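Putative glutathione S-transferase (PDB 4MDC) probably acts as a homodimeric glutathione transferase, joining glutathione to electrophilic substrates. Local coordinates at residues P24-V38 with L72-A86. Numbering follows the deposited sequence.
Sequences PTLYHHPMSPASRFV and LPVYVDDSMRALCGA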
loop_
_atom_site.group_PDB
_atom_site.type_symbol
_atom_site.label_atom_id
_atom_site.label_comp_id
_atom_site.label_asym_id
_atom_site.label_seq_id
_atom_site.Cartn_x
_atom_site.Cartn_y
_atom_site.Cartn_z
ATOM N N PRO B 24 -0.107 -8.163 -23.239
ATOM C CA PRO B 24 0.292 -8.499 -21.906
ATOM C C PRO B 24 -0.574 -9.524 -21.225
ATOM O O PRO B 24 -1.651 -9.892 -21.745
ATOM C CB PRO B 24 0.225 -7.147 -21.170
ATOM C CG PRO B 24 -0.922 -6.475 -21.804
ATOM C CD PRO B 24 -0.854 -6.894 -23.270
ATOM N N THR B 25 -0.042 -10.070 -20.147
ATOM C CA THR B 25 -0.770 -10.998 -19.300
ATOM C C THR B 25 -1.019 -10.338 -17.979
ATOM O O THR B 25 -0.098 -9.693 -17.410
ATOM C CB THR B 25 0.052 -12.299 -19.107
ATOM O OG1 THR B 25 0.260 -12.892 -20.404
ATOM C CG2 THR B 25 -0.659 -13.329 -18.232
ATOM N N LEU B 26 -2.218 -10.514 -17.452
ATOM C CA LEU B 26 -2.540 -10.128 -16.104
ATOM C C LEU B 26 -2.911 -11.352 -15.245
ATOM O O LEU B 26 -3.881 -11.997 -15.526
ATOM C CB LEU B 26 -3.665 -9.110 -16.088
ATOM C CG LEU B 26 -3.979 -8.539 -14.709
ATOM C CD1 LEU B 26 -2.924 -7.474 -14.384
ATOM C CD2 LEU B 26 -5.361 -7.882 -14.659
ATOM N N TYR B 27 -2.101 -11.652 -14.243
ATOM C CA TYR B 27 -2.383 -12.662 -13.241
ATOM C C TYR B 27 -3.306 -12.023 -12.234
ATOM O O TYR B 27 -2.996 -10.982 -11.699
ATOM C CB TYR B 27 -1.063 -13.152 -12.573
ATOM C CG TYR B 27 -0.173 -13.838 -13.594
ATOM C CD1 TYR B 27 0.699 -13.144 -14.367
ATOM C CD2 TYR B 27 -0.324 -15.202 -13.852
ATOM C CE1 TYR B 27 1.465 -13.762 -15.333
ATOM C CE2 TYR B 27 0.469 -15.828 -14.787
ATOM C CZ TYR B 27 1.324 -15.106 -15.545
ATOM O OH TYR B 27 2.101 -15.712 -16.490
ATOM N N HIS B 28 -4.449 -12.629 -11.991
ATOM C CA HIS B 28 -5.496 -11.960 -11.238
ATOM C C HIS B 28 -6.404 -12.997 -10.570
ATOM O O HIS B 28 -6.293 -14.190 -10.820
ATOM C CB HIS B 28 -6.332 -11.121 -12.198
ATOM C CG HIS B 28 -7.321 -11.929 -12.966
ATOM N ND1 HIS B 28 -8.671 -11.871 -12.717
ATOM C CD2 HIS B 28 -7.152 -12.926 -13.875
ATOM C CE1 HIS B 28 -9.299 -12.736 -13.483
ATOM N NE2 HIS B 28 -8.400 -13.397 -14.193
ATOM N N HIS B 29 -7.309 -12.505 -9.746
ATOM C CA HIS B 29 -8.430 -13.270 -9.251
ATOM C C HIS B 29 -9.691 -12.408 -9.321
ATOM O O HIS B 29 -9.695 -11.236 -8.989
ATOM C CB HIS B 29 -8.214 -13.771 -7.804
ATOM C CG HIS B 29 -9.203 -14.846 -7.413
ATOM N ND1 HIS B 29 -10.487 -14.562 -6.988
ATOM C CD2 HIS B 29 -9.121 -16.195 -7.450
ATOM C CE1 HIS B 29 -11.152 -15.696 -6.767
ATOM N NE2 HIS B 29 -10.341 -16.701 -7.033
ATOM N N PRO B 30 -10.822 -13.011 -9.694
ATOM C CA PRO B 30 -12.032 -12.235 -9.824
ATOM C C PRO B 30 -12.449 -11.505 -8.537
ATOM O O PRO B 30 -13.123 -10.483 -8.624
ATOM C CB PRO B 30 -13.081 -13.325 -10.172
ATOM C CG PRO B 30 -12.290 -14.395 -10.818
ATOM C CD PRO B 30 -10.923 -14.371 -10.274
HETATM N N MSE B 31 -12.143 -12.090 -7.364
HETATM C CA MSE B 31 -12.589 -11.603 -6.075
HETATM C C MSE B 31 -11.521 -10.722 -5.420
HETATM O O MSE B 31 -11.590 -10.440 -4.227
HETATM C CB MSE B 31 -13.052 -12.685 -5.129
HETATM C CG MSE B 31 -14.278 -13.413 -5.748
HETATM SE SE MSE B 31 -15.914 -12.328 -5.522
HETATM C CE MSE B 31 -16.101 -11.456 -7.295
ATOM N N SER B 32 -10.554 -10.316 -6.229
ATOM C CA SER B 32 -9.526 -9.341 -5.848
ATOM C C SER B 32 -9.876 -7.917 -6.341
ATOM O O SER B 32 -9.836 -7.660 -7.567
ATOM C CB SER B 32 -8.180 -9.787 -6.393
ATOM O OG SER B 32 -7.195 -8.739 -6.489
ATOM N N PRO B 33 -10.168 -6.974 -5.418
ATOM C CA PRO B 33 -10.457 -5.623 -5.872
ATOM C C PRO B 33 -9.275 -4.959 -6.642
ATOM O O PRO B 33 -9.502 -4.300 -7.659
ATOM C CB PRO B 33 -10.724 -4.882 -4.567
ATOM C CG PRO B 33 -11.396 -5.940 -3.745
ATOM C CD PRO B 33 -10.512 -7.136 -3.991
ATOM N N ALA B 34 -8.072 -5.211 -6.211
ATOM C CA ALA B 34 -6.896 -4.648 -6.866
ATOM C C ALA B 34 -6.810 -5.166 -8.330
ATOM O O ALA B 34 -6.452 -4.425 -9.236
ATOM C CB ALA B 34 -5.612 -4.948 -6.075
ATOM N N SER B 35 -7.159 -6.438 -8.552
ATOM C CA SER B 35 -7.165 -7.009 -9.844
ATOM C C SER B 35 -8.222 -6.355 -10.732
ATOM O O SER B 35 -7.979 -6.080 -11.900
ATOM C CB SER B 35 -7.460 -8.547 -9.778
ATOM O OG SER B 35 -6.439 -9.321 -9.129
ATOM N N ARG B 36 -9.441 -6.204 -10.210
ATOM C CA ARG B 36 -10.501 -5.579 -10.952
ATOM C C ARG B 36 -10.190 -4.138 -11.293
ATOM O O ARG B 36 -10.541 -3.680 -12.365
ATOM C CB ARG B 36 -11.837 -5.700 -10.199
ATOM C CG ARG B 36 -12.384 -7.114 -10.187
ATOM C CD ARG B 36 -13.757 -7.151 -9.604
ATOM N NE ARG B 36 -14.384 -8.456 -9.914
ATOM C CZ ARG B 36 -15.670 -8.644 -10.025
ATOM N NH1 ARG B 36 -16.557 -7.695 -9.818
ATOM N NH2 ARG B 36 -16.105 -9.867 -10.396
ATOM N N PHE B 37 -9.517 -3.464 -10.388
ATOM C CA PHE B 37 -9.125 -2.084 -10.608
ATOM C C PHE B 37 -8.199 -1.978 -11.836
ATOM O O PHE B 37 -8.416 -1.109 -12.694
ATOM C CB PHE B 37 -8.418 -1.597 -9.356
ATOM C CG PHE B 37 -7.643 -0.314 -9.500
ATOM C CD1 PHE B 37 -8.284 0.922 -9.687
ATOM C CD2 PHE B 37 -6.288 -0.332 -9.415
ATOM C CE1 PHE B 37 -7.551 2.104 -9.750
ATOM C CE2 PHE B 37 -5.553 0.859 -9.464
ATOM C CZ PHE B 37 -6.185 2.086 -9.641
ATOM N N VAL B 38 -7.195 -2.826 -11.885
ATOM C CA VAL B 38 -6.304 -2.873 -13.037
ATOM C C VAL B 38 -7.004 -3.240 -14.327
ATOM O O VAL B 38 -6.809 -2.626 -15.350
ATOM C CB VAL B 38 -5.108 -3.788 -12.758
ATOM C CG1 VAL B 38 -4.259 -3.959 -14.003
ATOM C CG2 VAL B 38 -4.254 -3.132 -11.674
ATOM N N LEU B 72 -1.676 -9.922 -5.693
ATOM C CA LEU B 72 -2.328 -9.758 -6.988
ATOM C C LEU B 72 -2.772 -8.298 -7.230
ATOM O O LEU B 72 -3.069 -7.577 -6.301
ATOM C CB LEU B 72 -3.553 -10.689 -7.085
ATOM C CG LEU B 72 -3.248 -12.176 -7.082
ATOM C CD1 LEU B 72 -4.562 -12.927 -6.926
ATOM C CD2 LEU B 72 -2.538 -12.600 -8.347
ATOM N N PRO B 73 -2.884 -7.879 -8.475
ATOM C CA PRO B 73 -2.562 -8.634 -9.633
ATOM C C PRO B 73 -1.077 -8.499 -9.982
ATOM O O PRO B 73 -0.368 -7.744 -9.335
ATOM C CB PRO B 73 -3.386 -7.968 -10.695
ATOM C CG PRO B 73 -3.432 -6.557 -10.320
ATOM C CD PRO B 73 -3.418 -6.548 -8.841
ATOM N N VAL B 74 -0.648 -9.243 -10.991
ATOM C CA VAL B 74 0.700 -9.087 -11.523
ATOM C C VAL B 74 0.555 -8.879 -13.027
ATOM O O VAL B 74 -0.080 -9.696 -13.698
ATOM C CB VAL B 74 1.571 -10.316 -11.262
ATOM C CG1 VAL B 74 2.939 -10.156 -11.888
ATOM C CG2 VAL B 74 1.683 -10.555 -9.763
ATOM N N TYR B 75 1.207 -7.832 -13.551
ATOM C CA TYR B 75 1.093 -7.494 -14.970
ATOM C C TYR B 75 2.429 -7.767 -15.625
ATOM O O TYR B 75 3.447 -7.312 -15.150
ATOM C CB TYR B 75 0.742 -6.030 -15.118
ATOM C CG TYR B 75 0.526 -5.475 -16.478
ATOM C CD1 TYR B 75 -0.635 -5.709 -17.199
ATOM C CD2 TYR B 75 1.477 -4.681 -17.072
ATOM C CE1 TYR B 75 -0.824 -5.163 -18.463
ATOM C CE2 TYR B 75 1.277 -4.140 -18.322
ATOM C CZ TYR B 75 0.134 -4.358 -18.992
ATOM O OH TYR B 75 -0.034 -3.808 -20.259
ATOM N N VAL B 76 2.416 -8.543 -16.695
ATOM C CA VAL B 76 3.641 -8.847 -17.392
ATOM C C VAL B 76 3.436 -8.531 -18.839
ATOM O O VAL B 76 2.763 -9.274 -19.574
ATOM C CB VAL B 76 4.076 -10.311 -17.268
ATOM C CG1 VAL B 76 5.469 -10.483 -17.879
ATOM C CG2 VAL B 76 4.099 -10.748 -15.822
ATOM N N ASP B 77 4.006 -7.434 -19.285
ATOM C CA ASP B 77 3.957 -7.099 -20.682
ATOM C C ASP B 77 5.128 -7.727 -21.394
ATOM O O ASP B 77 5.898 -8.513 -20.810
ATOM C CB ASP B 77 3.674 -5.624 -20.989
ATOM C CG ASP B 77 4.815 -4.691 -20.651
ATOM O OD1 ASP B 77 5.942 -5.147 -20.558
ATOM O OD2 ASP B 77 4.561 -3.485 -20.534
ATOM N N ASP B 78 5.240 -7.504 -22.689
ATOM C CA ASP B 78 6.253 -8.229 -23.408
ATOM C C ASP B 78 7.709 -7.824 -23.032
ATOM O O ASP B 78 8.635 -8.497 -23.440
ATOM C CB ASP B 78 5.963 -8.233 -24.895
ATOM C CG ASP B 78 6.446 -6.994 -25.608
ATOM O OD1 ASP B 78 6.690 -5.941 -24.980
ATOM O OD2 ASP B 78 6.587 -7.090 -26.845
ATOM N N SER B 79 7.897 -6.813 -22.184
ATOM C CA SER B 79 9.229 -6.604 -21.563
ATOM C C SER B 79 9.623 -7.769 -20.665
ATOM O O SER B 79 10.781 -7.872 -20.263
ATOM C CB SER B 79 9.248 -5.359 -20.690
ATOM O OG SER B 79 8.415 -5.556 -19.544
HETATM N N MSE B 80 8.658 -8.627 -20.309
HETATM C CA MSE B 80 8.884 -9.721 -19.364
HETATM C C MSE B 80 9.224 -9.238 -17.944
HETATM O O MSE B 80 9.645 -10.033 -17.131
HETATM C CB MSE B 80 9.942 -10.728 -19.837
HETATM C CG MSE B 80 9.643 -11.337 -21.203
HETATM SE SE MSE B 80 7.807 -12.027 -21.367
HETATM C CE MSE B 80 7.862 -13.433 -19.998
ATOM N N ARG B 81 9.014 -7.961 -17.626
ATOM C CA ARG B 81 9.263 -7.453 -16.285
ATOM C C ARG B 81 7.975 -7.456 -15.509
ATOM O O ARG B 81 7.044 -6.765 -15.894
ATOM C CB ARG B 81 9.913 -6.063 -16.324
ATOM C CG ARG B 81 11.311 -6.178 -16.910
ATOM C CD ARG B 81 12.098 -4.911 -16.986
ATOM N NE ARG B 81 12.245 -4.367 -18.340
ATOM C CZ ARG B 81 13.164 -3.465 -18.703
ATOM N NH1 ARG B 81 14.022 -2.970 -17.810
ATOM N NH2 ARG B 81 13.214 -3.054 -19.970
ATOM N N ALA B 82 7.909 -8.242 -14.442
ATOM C CA ALA B 82 6.690 -8.341 -13.644
ATOM C C ALA B 82 6.453 -7.118 -12.777
ATOM O O ALA B 82 7.306 -6.713 -12.018
ATOM C CB ALA B 82 6.711 -9.585 -12.786
ATOM N N LEU B 83 5.284 -6.541 -12.943
ATOM C CA LEU B 83 4.845 -5.370 -12.207
ATOM C C LEU B 83 3.771 -5.861 -11.248
ATOM O O LEU B 83 2.732 -6.393 -11.661
ATOM C CB LEU B 83 4.301 -4.319 -13.159
ATOM C CG LEU B 83 5.246 -3.809 -14.243
ATOM C CD1 LEU B 83 4.526 -2.841 -15.144
ATOM C CD2 LEU B 83 6.459 -3.159 -13.625
ATOM N N CYS B 84 4.018 -5.700 -9.971
ATOM C CA CYS B 84 3.148 -6.290 -8.953
ATOM C C CYS B 84 2.362 -5.281 -8.144
ATOM O O CYS B 84 2.943 -4.336 -7.595
ATOM C CB CYS B 84 3.987 -7.102 -8.002
ATOM S SG CYS B 84 4.763 -8.500 -8.881
ATOM N N GLY B 85 1.054 -5.510 -8.059
ATOM C CA GLY B 85 0.168 -4.724 -7.255
ATOM C C GLY B 85 -0.478 -3.554 -8.011
ATOM O O GLY B 85 0.052 -3.023 -8.988
ATOM N N ALA B 86 -1.566 -3.078 -7.458
ATOM C CA ALA B 86 -2.361 -2.077 -8.123
ATOM C C ALA B 86 -1.655 -0.720 -8.268
ATOM O O ALA B 86 -1.811 -0.060 -9.281
ATOM C CB ALA B 86 -3.653 -1.917 -7.399
#
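The Tyr75 ring has Leu26 CD1 at its edge, near the ring plane, while Pro24 crosses obliquely at the phenol end, its CG 3.2 Å from Tyr75 OH. With its own CG anti to the backbone N (chi1 -178°), Tyr75 lays its phenol along the sheet towards the proline. On the opposite face of the sheet Tyr27 presents an edge, with Val74 O and Val76 CG2 near its ring plane. The Phe37 ring has Ala86 O in plane at its edge, and Ala86 CB approaches its CD2 obliquely at 3.7 Å.

Strands 25-28 and 74-76 run antiparallel, 165° apart. Thr25 pairs with Val76 and Tyr27 with Val74, each pair joined by two backbone hydrogen bonds.

On the face of Leu26 and Tyr75, helix 33-44 packs back against the second segment. Pro73, which follows a cis peptide, wedges its ring between strand and helix: CB lies 3.8 Å from Leu26 CD1, and CG 3.8 Å from Val38 CG2. The cis-proline after the helical crossover is a hallmark of the thioredoxin-like N-terminal domain of glutathione transferases, where its neighbouring backbone commonly binds glutathione. Ala34 CB meets Ala86 CB at 3.8 Å, bringing helix 33-44 close to the start of helix 86-96.

Replacing Tyr75 by alanine removes the ring and would probably leave Pro24 and Leu26 CD1 without their aromatic neighbour. The chemistry thus divides the work: backbone bonds set the strand register, whereas apolar contacts around Pro73 and Ala86 seat the helix.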